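Local coordinates for protein cystathionine beta-lyases/cystathionine gamma-synthases (Corynebacterium glutamicum, PDB 5X5H) that probably makes cystathionine from O-succinylhomoserine and cysteine for methionine biosynthesis, as a pyridoxal-phosphate-dependent cystathionine gamma-synthase, at residues A[255-260]-A[367-372]. Numbering follows the deposited sequence.
Sequences AVRMDR and IGIEDI
A water joins Arg260 to the backbone of Ile369: it accepts a hydrogen bond of 2.8 Å from Arg260 NH1, lying at the guanidinium edge in the plane of the group, and donates one of 2.9 Å to Ile369 O. Arginine suits this place because its long chain serves twice, the methylenes packing on a hydrocarbon neighbour and the guanidinium reaching the water. With CG swung anti to the backbone N (chi1 -174°), Arg260 lays CG 3.7 Å from Ile369 CB, while its CB meets the methyl CG2 of the isoleucine at 3.8 Å. Bends at chi2 and chi3 turn the guanidinium off the isoleucine, and the two side chains cross at about a right angle. Beta branching lets isoleucine cover Arg260 with CB and CG2, the latter also 3.6 Å from Arg257 O, while CD1 extends to Arg257 CG at 4.4 Å. The far end of Arg257 leads away, its several N-H groups satisfying the carbonyl oxygens of Gly250 and Tyr205 and Thr253 OG1. Val336 and His261 add to the packing around Ile369, and Arg260 also packs on Val256 of the second subunit. Thus, beside a subunit interface, the beginning of helix 254-273, leading out of the PLP-binding domain, meets the loop joining the last strand of the C-terminal domain's sheet (362-366) to helix 372-384, as in fold-type I PLP enzymes.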
loop_
_atom_site.group_PDB
_atom_site.type_symbol
_atom_site.label_atom_id
_atom_site.label_comp_id
_atom_site.label_asym_id
_atom_site.label_seq_id
_atom_site.Cartn_x
_atom_site.Cartn_y
_atom_site.Cartn_z
ATOM N N ALA A 255 -9.815 -17.880 -12.190
ATOM C CA ALA A 255 -10.433 -19.167 -12.565
ATOM C C ALA A 255 -10.993 -19.868 -11.400
ATOM O O ALA A 255 -12.122 -20.408 -11.411
ATOM C CB ALA A 255 -9.454 -20.073 -13.258
ATOM N N VAL A 256 -10.271 -20.011 -10.268
ATOM C CA VAL A 256 -10.753 -20.747 -9.098
ATOM C C VAL A 256 -11.931 -20.035 -8.432
ATOM O O VAL A 256 -12.833 -20.653 -7.911
ATOM C CB VAL A 256 -9.670 -21.192 -8.074
ATOM C CG1 VAL A 256 -8.735 -22.203 -8.784
ATOM C CG2 VAL A 256 -8.919 -20.011 -7.512
ATOM N N ARG A 257 -11.897 -18.688 -8.427
ATOM C CA ARG A 257 -13.029 -17.949 -7.930
ATOM C C ARG A 257 -14.237 -18.187 -8.816
ATOM O O ARG A 257 -15.313 -18.491 -8.266
ATOM C CB ARG A 257 -12.708 -16.465 -7.812
ATOM C CG ARG A 257 -11.737 -16.141 -6.664
ATOM C CD ARG A 257 -11.482 -14.634 -6.510
ATOM N NE ARG A 257 -10.702 -14.028 -7.577
ATOM C CZ ARG A 257 -11.103 -13.294 -8.568
ATOM N NH1 ARG A 257 -12.409 -13.039 -8.735
ATOM N NH2 ARG A 257 -10.257 -12.778 -9.429
ATOM N N MET A 258 -14.103 -17.910 -10.095
ATOM C CA MET A 258 -15.284 -17.989 -10.983
ATOM C C MET A 258 -15.877 -19.386 -10.985
ATOM O O MET A 258 -17.112 -19.499 -11.054
ATOM C CB MET A 258 -14.927 -17.468 -12.331
ATOM C CG MET A 258 -16.155 -17.339 -13.259
ATOM S SD MET A 258 -17.494 -16.223 -12.663
ATOM C CE MET A 258 -17.116 -14.716 -13.515
ATOM N N ASP A 259 -15.079 -20.432 -10.919
ATOM C CA ASP A 259 -15.677 -21.763 -10.913
ATOM C C ASP A 259 -16.557 -21.920 -9.659
ATOM O O ASP A 259 -17.651 -22.508 -9.762
ATOM C CB ASP A 259 -14.651 -22.816 -10.950
ATOM C CG ASP A 259 -14.252 -23.128 -12.387
ATOM O OD1 ASP A 259 -15.110 -23.118 -13.288
ATOM O OD2 ASP A 259 -13.157 -23.590 -12.505
ATOM N N ARG A 260 -16.198 -21.367 -8.520
ATOM C CA ARG A 260 -16.977 -21.453 -7.303
ATOM C C ARG A 260 -18.181 -20.518 -7.410
ATOM O O ARG A 260 -19.299 -20.881 -6.989
ATOM C CB ARG A 260 -16.139 -21.174 -6.083
ATOM C CG ARG A 260 -16.848 -21.396 -4.748
ATOM C CD ARG A 260 -17.243 -22.816 -4.501
ATOM N NE ARG A 260 -16.108 -23.796 -4.605
ATOM C CZ ARG A 260 -15.292 -24.267 -3.652
ATOM N NH1 ARG A 260 -15.416 -23.950 -2.417
ATOM N NH2 ARG A 260 -14.282 -25.096 -3.995
ATOM N N ILE A 367 -23.523 -13.628 -6.336
ATOM C CA ILE A 367 -23.286 -14.791 -5.548
ATOM C C ILE A 367 -21.764 -14.910 -5.400
ATOM O O ILE A 367 -21.111 -15.022 -6.434
ATOM C CB ILE A 367 -23.901 -16.045 -6.154
ATOM C CG1 ILE A 367 -25.459 -15.930 -6.247
ATOM C CG2 ILE A 367 -23.504 -17.304 -5.398
ATOM C CD1 ILE A 367 -26.111 -15.917 -4.957
ATOM N N GLY A 368 -21.308 -14.882 -4.155
ATOM C CA GLY A 368 -19.850 -15.013 -3.835
ATOM C C GLY A 368 -19.407 -16.428 -3.740
ATOM O O GLY A 368 -20.070 -17.352 -4.253
ATOM N N ILE A 369 -18.295 -16.609 -3.026
ATOM C CA ILE A 369 -17.649 -17.904 -2.893
ATOM C C ILE A 369 -17.774 -18.503 -1.561
ATOM O O ILE A 369 -17.060 -19.480 -1.193
ATOM C CB ILE A 369 -16.186 -17.969 -3.436
ATOM C CG1 ILE A 369 -15.266 -17.108 -2.579
ATOM C CG2 ILE A 369 -16.132 -17.536 -4.872
ATOM C CD1 ILE A 369 -13.800 -17.237 -2.973
ATOM N N GLU A 370 -18.660 -18.006 -0.705
ATOM C CA GLU A 370 -18.990 -18.645 0.558
ATOM C C GLU A 370 -19.535 -20.049 0.342
ATOM O O GLU A 370 -19.884 -20.420 -0.751
ATOM C CB GLU A 370 -20.011 -17.782 1.386
ATOM C CG GLU A 370 -19.543 -16.334 1.674
ATOM C CD GLU A 370 -20.107 -15.312 0.706
ATOM O OE1 GLU A 370 -20.417 -15.645 -0.462
ATOM O OE2 GLU A 370 -20.127 -14.120 1.086
ATOM N N ASP A 371 -19.622 -20.771 1.460
ATOM C CA ASP A 371 -20.160 -22.167 1.337
ATOM C C ASP A 371 -21.620 -22.128 0.874
ATOM O O ASP A 371 -22.432 -21.367 1.479
ATOM C CB ASP A 371 -19.986 -22.893 2.669
ATOM C CG ASP A 371 -18.532 -23.200 2.920
ATOM O OD1 ASP A 371 -18.064 -24.209 2.390
ATOM O OD2 ASP A 371 -17.909 -22.371 3.564
ATOM N N ILE A 372 -21.983 -22.980 -0.090
ATOM C CA ILE A 372 -23.365 -23.011 -0.585
ATOM C C ILE A 372 -24.358 -23.279 0.466
ATOM O O ILE A 372 -25.442 -22.727 0.402
ATOM C CB ILE A 372 -23.415 -24.009 -1.777
ATOM C CG1 ILE A 372 -24.819 -23.881 -2.477
ATOM C CG2 ILE A 372 -23.091 -25.439 -1.473
ATOM C CD1 ILE A 372 -25.177 -22.552 -3.005
HETATM O O HOH W 1 -17.406 -22.379 -1.302
#